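Local atomic coordinates of trehalose monomycolate exporter MmpL3 (Mycobacterium tuberculosis, PDB entry 7NVH), a protein that exports trehalose monomycolate, a mycolic acid ester destined for the mycobacterial cell envelope, probably across the inner membrane, as a member of the RND superfamily. Residues 450-464 / 535-547. Sequence-based numbering, arbitrary orientation.
Sequences NPLTLVIQTSNHQPV and KGITVLVGGTPAL. With AV0 (Lauryl Maltose Neopentyl Glycol), chain B.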
loop_
_atom_site.group_PDB
_atom_site.type_symbol
_atom_site.label_atom_id
_atom_site.label_comp_id
_atom_site.label_asym_id
_atom_site.label_seq_id
_atom_site.Cartn_x
_atom_site.Cartn_y
_atom_site.Cartn_z
ATOM N N ASN A 450 -13.147 6.331 -22.702
ATOM C CA ASN A 450 -12.315 6.932 -21.667
ATOM C C ASN A 450 -12.078 8.380 -22.077
ATOM O O ASN A 450 -10.969 8.748 -22.492
ATOM C CB ASN A 450 -11.003 6.171 -21.501
ATOM C CG ASN A 450 -10.305 6.501 -20.211
ATOM O OD1 ASN A 450 -10.808 7.284 -19.413
ATOM N ND2 ASN A 450 -9.139 5.908 -19.994
ATOM N N PRO A 451 -13.096 9.228 -21.976
ATOM C CA PRO A 451 -13.031 10.553 -22.592
ATOM C C PRO A 451 -12.398 11.606 -21.694
ATOM O O PRO A 451 -12.269 11.445 -20.480
ATOM C CB PRO A 451 -14.509 10.875 -22.840
ATOM C CG PRO A 451 -15.197 10.230 -21.693
ATOM C CD PRO A 451 -14.415 8.977 -21.368
ATOM N N LEU A 452 -12.000 12.701 -22.334
ATOM C CA LEU A 452 -11.588 13.918 -21.652
ATOM C C LEU A 452 -12.736 14.911 -21.725
ATOM O O LEU A 452 -13.303 15.126 -22.798
ATOM C CB LEU A 452 -10.333 14.513 -22.290
ATOM C CG LEU A 452 -8.997 13.838 -21.988
ATOM C CD1 LEU A 452 -7.884 14.517 -22.760
ATOM C CD2 LEU A 452 -8.711 13.869 -20.501
ATOM N N THR A 453 -13.076 15.514 -20.591
ATOM C CA THR A 453 -14.260 16.351 -20.479
ATOM C C THR A 453 -13.866 17.800 -20.231
ATOM O O THR A 453 -13.101 18.090 -19.307
ATOM C CB THR A 453 -15.168 15.860 -19.353
ATOM O OG1 THR A 453 -14.656 16.316 -18.097
ATOM C CG2 THR A 453 -15.229 14.346 -19.346
ATOM N N LEU A 454 -14.394 18.702 -21.053
ATOM C CA LEU A 454 -14.252 20.137 -20.852
ATOM C C LEU A 454 -15.508 20.645 -20.162
ATOM O O LEU A 454 -16.612 20.483 -20.690
ATOM C CB LEU A 454 -14.050 20.869 -22.176
ATOM C CG LEU A 454 -12.998 20.351 -23.150
ATOM C CD1 LEU A 454 -13.223 20.967 -24.517
ATOM C CD2 LEU A 454 -11.606 20.666 -22.646
ATOM N N VAL A 455 -15.343 21.269 -19.004
ATOM C CA VAL A 455 -16.461 21.757 -18.207
ATOM C C VAL A 455 -16.537 23.267 -18.379
ATOM O O VAL A 455 -15.751 24.012 -17.789
ATOM C CB VAL A 455 -16.315 21.366 -16.734
ATOM C CG1 VAL A 455 -17.554 21.758 -15.963
ATOM C CG2 VAL A 455 -16.074 19.880 -16.617
ATOM N N ILE A 456 -17.496 23.718 -19.177
ATOM C CA ILE A 456 -17.715 25.131 -19.453
ATOM C C ILE A 456 -18.608 25.689 -18.357
ATOM O O ILE A 456 -19.641 25.094 -18.031
ATOM C CB ILE A 456 -18.350 25.322 -20.839
ATOM C CG1 ILE A 456 -17.404 24.813 -21.924
ATOM C CG2 ILE A 456 -18.708 26.773 -21.076
ATOM C CD1 ILE A 456 -18.096 24.482 -23.219
ATOM N N GLN A 457 -18.219 26.827 -17.784
ATOM C CA GLN A 457 -18.866 27.332 -16.578
ATOM C C GLN A 457 -18.715 28.841 -16.498
ATOM O O GLN A 457 -17.613 29.340 -16.260
ATOM C CB GLN A 457 -18.259 26.673 -15.340
ATOM C CG GLN A 457 -18.925 27.032 -14.040
ATOM C CD GLN A 457 -18.309 26.296 -12.878
ATOM O OE1 GLN A 457 -17.346 25.550 -13.046
ATOM N NE2 GLN A 457 -18.861 26.494 -11.689
ATOM N N THR A 458 -19.816 29.564 -16.682
ATOM C CA THR A 458 -19.788 31.013 -16.543
ATOM C C THR A 458 -19.487 31.407 -15.105
ATOM O O THR A 458 -19.956 30.772 -14.157
ATOM C CB THR A 458 -21.120 31.627 -16.964
ATOM O OG1 THR A 458 -22.195 30.855 -16.420
ATOM C CG2 THR A 458 -21.241 31.665 -18.470
ATOM N N SER A 459 -18.703 32.472 -14.945
ATOM C CA SER A 459 -18.407 32.989 -13.615
ATOM C C SER A 459 -19.578 33.761 -13.018
ATOM O O SER A 459 -19.599 33.991 -11.805
ATOM C CB SER A 459 -17.164 33.876 -13.671
ATOM O OG SER A 459 -17.368 34.977 -14.538
ATOM N N ASN A 460 -20.546 34.165 -13.840
ATOM C CA ASN A 460 -21.715 34.887 -13.355
ATOM C C ASN A 460 -22.756 33.946 -12.760
ATOM O O ASN A 460 -23.612 34.393 -11.990
ATOM C CB ASN A 460 -22.329 35.684 -14.512
ATOM C CG ASN A 460 -23.427 36.643 -14.075
ATOM O OD1 ASN A 460 -23.783 36.730 -12.904
ATOM N ND2 ASN A 460 -23.979 37.367 -15.039
ATOM N N HIS A 461 -22.674 32.650 -13.068
ATOM C CA HIS A 461 -23.742 31.689 -12.798
ATOM C C HIS A 461 -25.001 32.079 -13.572
ATOM O O HIS A 461 -26.083 32.280 -13.020
ATOM C CB HIS A 461 -24.010 31.556 -11.296
ATOM C CG HIS A 461 -22.765 31.501 -10.472
ATOM N ND1 HIS A 461 -22.189 32.623 -9.917
ATOM C CD2 HIS A 461 -21.976 30.459 -10.118
ATOM C CE1 HIS A 461 -21.102 32.274 -9.251
ATOM N NE2 HIS A 461 -20.951 30.967 -9.357
ATOM N N GLN A 462 -24.821 32.185 -14.882
ATOM C CA GLN A 462 -25.806 32.608 -15.858
ATOM C C GLN A 462 -25.859 31.565 -16.962
ATOM O O GLN A 462 -24.870 30.865 -17.196
ATOM C CB GLN A 462 -25.424 33.979 -16.436
ATOM C CG GLN A 462 -26.565 34.798 -17.005
ATOM C CD GLN A 462 -26.155 36.222 -17.308
ATOM O OE1 GLN A 462 -25.001 36.601 -17.112
ATOM N NE2 GLN A 462 -27.098 37.022 -17.786
ATOM N N PRO A 463 -27.007 31.410 -17.637
ATOM C CA PRO A 463 -27.082 30.445 -18.742
ATOM C C PRO A 463 -25.988 30.638 -19.780
ATOM O O PRO A 463 -25.867 31.711 -20.378
ATOM C CB PRO A 463 -28.467 30.709 -19.339
ATOM C CG PRO A 463 -29.269 31.206 -18.202
ATOM C CD PRO A 463 -28.338 31.917 -17.261
ATOM N N VAL A 464 -25.191 29.595 -20.001
ATOM C CA VAL A 464 -24.072 29.673 -20.932
ATOM C C VAL A 464 -24.618 29.724 -22.351
ATOM O O VAL A 464 -25.359 28.832 -22.777
ATOM C CB VAL A 464 -23.122 28.483 -20.747
ATOM C CG1 VAL A 464 -21.898 28.654 -21.611
ATOM C CG2 VAL A 464 -22.730 28.338 -19.297
ATOM N N LYS A 535 -15.007 35.147 -23.028
ATOM C CA LYS A 535 -15.192 36.378 -22.263
ATOM C C LYS A 535 -15.197 36.164 -20.757
ATOM O O LYS A 535 -14.480 36.849 -20.023
ATOM C CB LYS A 535 -16.483 37.075 -22.683
ATOM C CG LYS A 535 -16.662 38.420 -22.016
ATOM C CD LYS A 535 -15.505 39.340 -22.356
ATOM C CE LYS A 535 -15.694 40.711 -21.744
ATOM N NZ LYS A 535 -14.527 41.595 -21.998
ATOM N N GLY A 536 -16.010 35.224 -20.286
ATOM C CA GLY A 536 -16.150 35.003 -18.863
ATOM C C GLY A 536 -16.139 33.536 -18.507
ATOM O O GLY A 536 -16.137 33.170 -17.329
ATOM N N ILE A 537 -16.138 32.686 -19.534
ATOM C CA ILE A 537 -16.074 31.251 -19.319
ATOM C C ILE A 537 -14.812 30.887 -18.545
ATOM O O ILE A 537 -13.771 31.546 -18.657
ATOM C CB ILE A 537 -16.123 30.529 -20.675
ATOM C CG1 ILE A 537 -17.409 30.890 -21.411
ATOM C CG2 ILE A 537 -16.016 29.029 -20.504
ATOM C CD1 ILE A 537 -18.647 30.481 -20.663
ATOM N N THR A 538 -14.916 29.848 -17.722
ATOM C CA THR A 538 -13.762 29.227 -17.081
ATOM C C THR A 538 -13.849 27.733 -17.348
ATOM O O THR A 538 -14.709 27.050 -16.785
ATOM C CB THR A 538 -13.729 29.512 -15.581
ATOM O OG1 THR A 538 -14.900 28.966 -14.964
ATOM C CG2 THR A 538 -13.678 31.010 -15.322
ATOM N N VAL A 539 -12.961 27.225 -18.194
ATOM C CA VAL A 539 -13.008 25.833 -18.622
ATOM C C VAL A 539 -12.163 24.991 -17.677
ATOM O O VAL A 539 -10.972 25.259 -17.489
ATOM C CB VAL A 539 -12.526 25.682 -20.070
ATOM C CG1 VAL A 539 -12.793 24.277 -20.568
ATOM C CG2 VAL A 539 -13.204 26.701 -20.958
ATOM N N LEU A 540 -12.780 23.979 -17.081
ATOM C CA LEU A 540 -12.077 22.962 -16.313
ATOM C C LEU A 540 -11.992 21.700 -17.154
ATOM O O LEU A 540 -12.981 21.297 -17.773
ATOM C CB LEU A 540 -12.794 22.664 -14.998
ATOM C CG LEU A 540 -12.799 23.735 -13.911
ATOM C CD1 LEU A 540 -13.819 23.389 -12.848
ATOM C CD2 LEU A 540 -11.426 23.866 -13.297
ATOM N N VAL A 541 -10.819 21.077 -17.178
ATOM C CA VAL A 541 -10.591 19.873 -17.966
ATOM C C VAL A 541 -10.446 18.705 -17.007
ATOM O O VAL A 541 -9.571 18.714 -16.133
ATOM C CB VAL A 541 -9.355 20.011 -18.866
ATOM C CG1 VAL A 541 -9.217 18.793 -19.753
ATOM C CG2 VAL A 541 -9.458 21.270 -19.701
ATOM N N GLY A 542 -11.301 17.702 -17.168
ATOM C CA GLY A 542 -11.334 16.545 -16.305
ATOM C C GLY A 542 -11.293 15.261 -17.108
ATOM O O GLY A 542 -10.659 15.174 -18.158
ATOM N N GLY A 543 -11.986 14.259 -16.595
ATOM C CA GLY A 543 -12.005 12.952 -17.211
ATOM C C GLY A 543 -11.019 12.004 -16.549
ATOM O O GLY A 543 -10.083 12.409 -15.855
ATOM N N THR A 544 -11.250 10.712 -16.769
ATOM C CA THR A 544 -10.383 9.698 -16.174
ATOM C C THR A 544 -8.923 9.806 -16.605
ATOM O O THR A 544 -8.048 9.656 -15.736
ATOM C CB THR A 544 -10.934 8.300 -16.471
ATOM O OG1 THR A 544 -12.341 8.274 -16.202
ATOM C CG2 THR A 544 -10.241 7.264 -15.604
ATOM N N PRO A 545 -8.579 10.029 -17.881
ATOM C CA PRO A 545 -7.156 10.214 -18.207
ATOM C C PRO A 545 -6.528 11.396 -17.495
ATOM O O PRO A 545 -5.356 11.322 -17.108
ATOM C CB PRO A 545 -7.158 10.414 -19.730
ATOM C CG PRO A 545 -8.465 9.931 -20.194
ATOM C CD PRO A 545 -9.425 10.140 -19.081
ATOM N N ALA A 546 -7.274 12.485 -17.304
ATOM C CA ALA A 546 -6.746 13.638 -16.587
ATOM C C ALA A 546 -6.707 13.405 -15.086
ATOM O O ALA A 546 -5.836 13.952 -14.402
ATOM C CB ALA A 546 -7.577 14.881 -16.900
ATOM N N LEU A 547 -7.639 12.609 -14.560
ATOM C CA LEU A 547 -7.692 12.324 -13.132
ATOM C C LEU A 547 -6.441 11.626 -12.623
ATOM O O LEU A 547 -6.068 11.832 -11.464
ATOM C CB LEU A 547 -8.915 11.465 -12.816
ATOM C CG LEU A 547 -10.229 12.204 -12.577
ATOM C CD1 LEU A 547 -11.404 11.255 -12.709
ATOM C CD2 LEU A 547 -10.226 12.861 -11.218
HETATM C C1 AV0 B . -13.217 5.088 -9.515
HETATM O O1 AV0 B . -12.346 4.088 -9.921
HETATM C C2 AV0 B . -12.766 5.673 -8.191
HETATM O O2 AV0 B . -12.759 4.638 -7.207
HETATM C C3 AV0 B . -13.682 6.770 -7.741
HETATM O O3 AV0 B . -13.068 7.408 -6.586
HETATM C C4 AV0 B . -13.951 7.799 -8.785
HETATM O O4 AV0 B . -15.157 8.560 -8.414
HETATM C C5 AV0 B . -14.204 7.225 -10.181
HETATM O O5 AV0 B . -13.260 6.143 -10.556
HETATM C C6 AV0 B . -14.083 8.325 -11.183
HETATM O O6 AV0 B . -13.192 7.930 -12.195
HETATM C CAA AV0 B . -8.224 -3.233 -2.550
HETATM C CAB AV0 B . -18.794 -0.585 -19.814
HETATM O OAI AV0 B . -11.974 9.892 -6.082
HETATM O OAJ AV0 B . -10.730 2.325 -22.850
HETATM O OAL AV0 B . -6.110 3.053 -16.206
HETATM O OAN AV0 B . -11.330 3.399 -18.707
HETATM O OAP AV0 B . -12.655 2.417 -16.432
HETATM O OAQ AV0 B . -14.162 13.196 -8.752
HETATM O OAR AV0 B . -7.430 3.062 -22.720
HETATM O OAS AV0 B . -15.773 11.855 -5.782
HETATM O OAT AV0 B . -5.238 2.242 -21.033
HETATM O OAU AV0 B . -16.031 11.059 -9.338
HETATM O OAV AV0 B . -5.920 2.093 -18.330
HETATM C CAW AV0 B . -9.202 -2.627 -3.540
HETATM C CAX AV0 B . -17.766 -1.487 -19.060
HETATM C CAY AV0 B . -9.202 -1.113 -3.394
HETATM C CAZ AV0 B . -16.766 -0.593 -18.275
HETATM C CBA AV0 B . -9.912 -0.488 -4.595
HETATM C CBB AV0 B . -15.714 -1.496 -17.592
HETATM C CBC AV0 B . -9.289 -1.033 -5.894
HETATM C CBD AV0 B . -14.601 -0.624 -16.931
HETATM C CBE AV0 B . -9.737 -0.146 -7.100
HETATM C CBF AV0 B . -13.855 -1.477 -15.884
HETATM C CBG AV0 B . -11.322 -0.090 -7.166
HETATM C CBH AV0 B . -12.799 -0.586 -15.128
HETATM C CBI AV0 B . -11.762 1.254 -7.860
HETATM C CBJ AV0 B . -12.865 -0.901 -13.605
HETATM C CBK AV0 B . -12.104 0.986 -9.393
HETATM C CBL AV0 B . -11.891 0.048 -12.823
HETATM C CBM AV0 B . -12.736 11.077 -6.077
HETATM C CBN AV0 B . -9.857 1.388 -22.266
HETATM C CBP AV0 B . -7.253 3.869 -16.089
HETATM C CBQ AV0 B . -11.063 1.740 -10.320
HETATM C CBR AV0 B . -12.727 1.212 -12.189
HETATM C CBS AV0 B . -12.675 3.579 -11.226
HETATM C CBT AV0 B . -10.717 2.763 -12.703
HETATM O OBV AV0 B . -11.386 2.950 -13.967
HETATM O OBX AV0 B . -9.291 3.190 -14.992
HETATM O OBY AV0 B . -13.514 10.227 -8.210
HETATM O OBZ AV0 B . -9.206 1.353 -19.930
HETATM O OCB AV0 B . -8.501 3.178 -18.665
HETATM C CCC AV0 B . -13.103 11.447 -7.481
HETATM C CCD AV0 B . -9.019 2.066 -21.199
HETATM C CCF AV0 B . -8.496 3.021 -16.222
HETATM C CCH AV0 B . -10.611 2.837 -17.553
HETATM C CCJ AV0 B . -10.641 2.605 -15.091
HETATM C CCL AV0 B . -11.387 3.097 -16.338
HETATM C CCM AV0 B . -11.792 2.309 -11.600
HETATM C CCN AV0 B . -14.185 12.530 -7.472
HETATM C CCO AV0 B . -7.560 2.093 -21.659
HETATM C CCQ AV0 B . -9.259 3.458 -17.473
HETATM C CCR AV0 B . -14.816 9.735 -7.734
HETATM C CCS AV0 B . -8.280 1.834 -18.880
HETATM C CCT AV0 B . -15.567 12.047 -7.227
HETATM C CCU AV0 B . -6.615 2.459 -20.568
HETATM C CCV AV0 B . -15.899 10.785 -7.936
HETATM C CCW AV0 B . -6.841 1.664 -19.362
#
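Strand 451-457 runs antiparallel to strand 540-543, their axes at 151°. Val455 and Leu540 form a hydrogen-bonded pair joined by two backbone bonds. Val455 N lies 2.7 Å from Leu540 O, and Leu540 N is 3.1 Å from Val455 O. Two residues along, Gly542 N reaches Thr453 O at 2.8 Å in a nearly straight bond, while the return bond from Thr453 N is weak. At the last residue of strand 451-457, the carbonyl of Gln457 is gripped twice by Thr538, by its N from above the carbonyl plane and by its OG1 within that plane; chi1 of 61° sets OG1 between its own backbone N and carbonyl carbon, where it and the N point to the same acceptor.

Side chains pack on both faces of the pair. Leu454 and Val541 lie side by side, CD2 against CG2 at 3.7 Å, and helix 521-528 covers them with Leu528 and Leu525. Leu452 lays CD2 against CB of both Pro545 and Ala546, joining the strand to the first turn of the helix that follows Gly543. Toward the opposite end, Ile537 brings CG2 to CG2 of Ile456 at 3.6 Å, and its CD1 fits among Ile456, Thr458 and Val464 beside helix 466-476. On the other face, the CB atoms of Val455 and Leu540 meet.

At the helix start, Asn450 turns its amide so that OD1 faces Thr544 and Pro545, whereas ND2 lies 3.1 Å from OCB of the bound lauryl maltose neopentyl glycol. Asn450, just before strand 451-457, and Leu547, in the helix after strand 540-543, belong to the detergent pocket. Strand 540-543 is the edge strand of a four-stranded antiparallel sheet backed by helices, an alpha/beta arrangement consistent with the periplasmic porter domains of RND transporters.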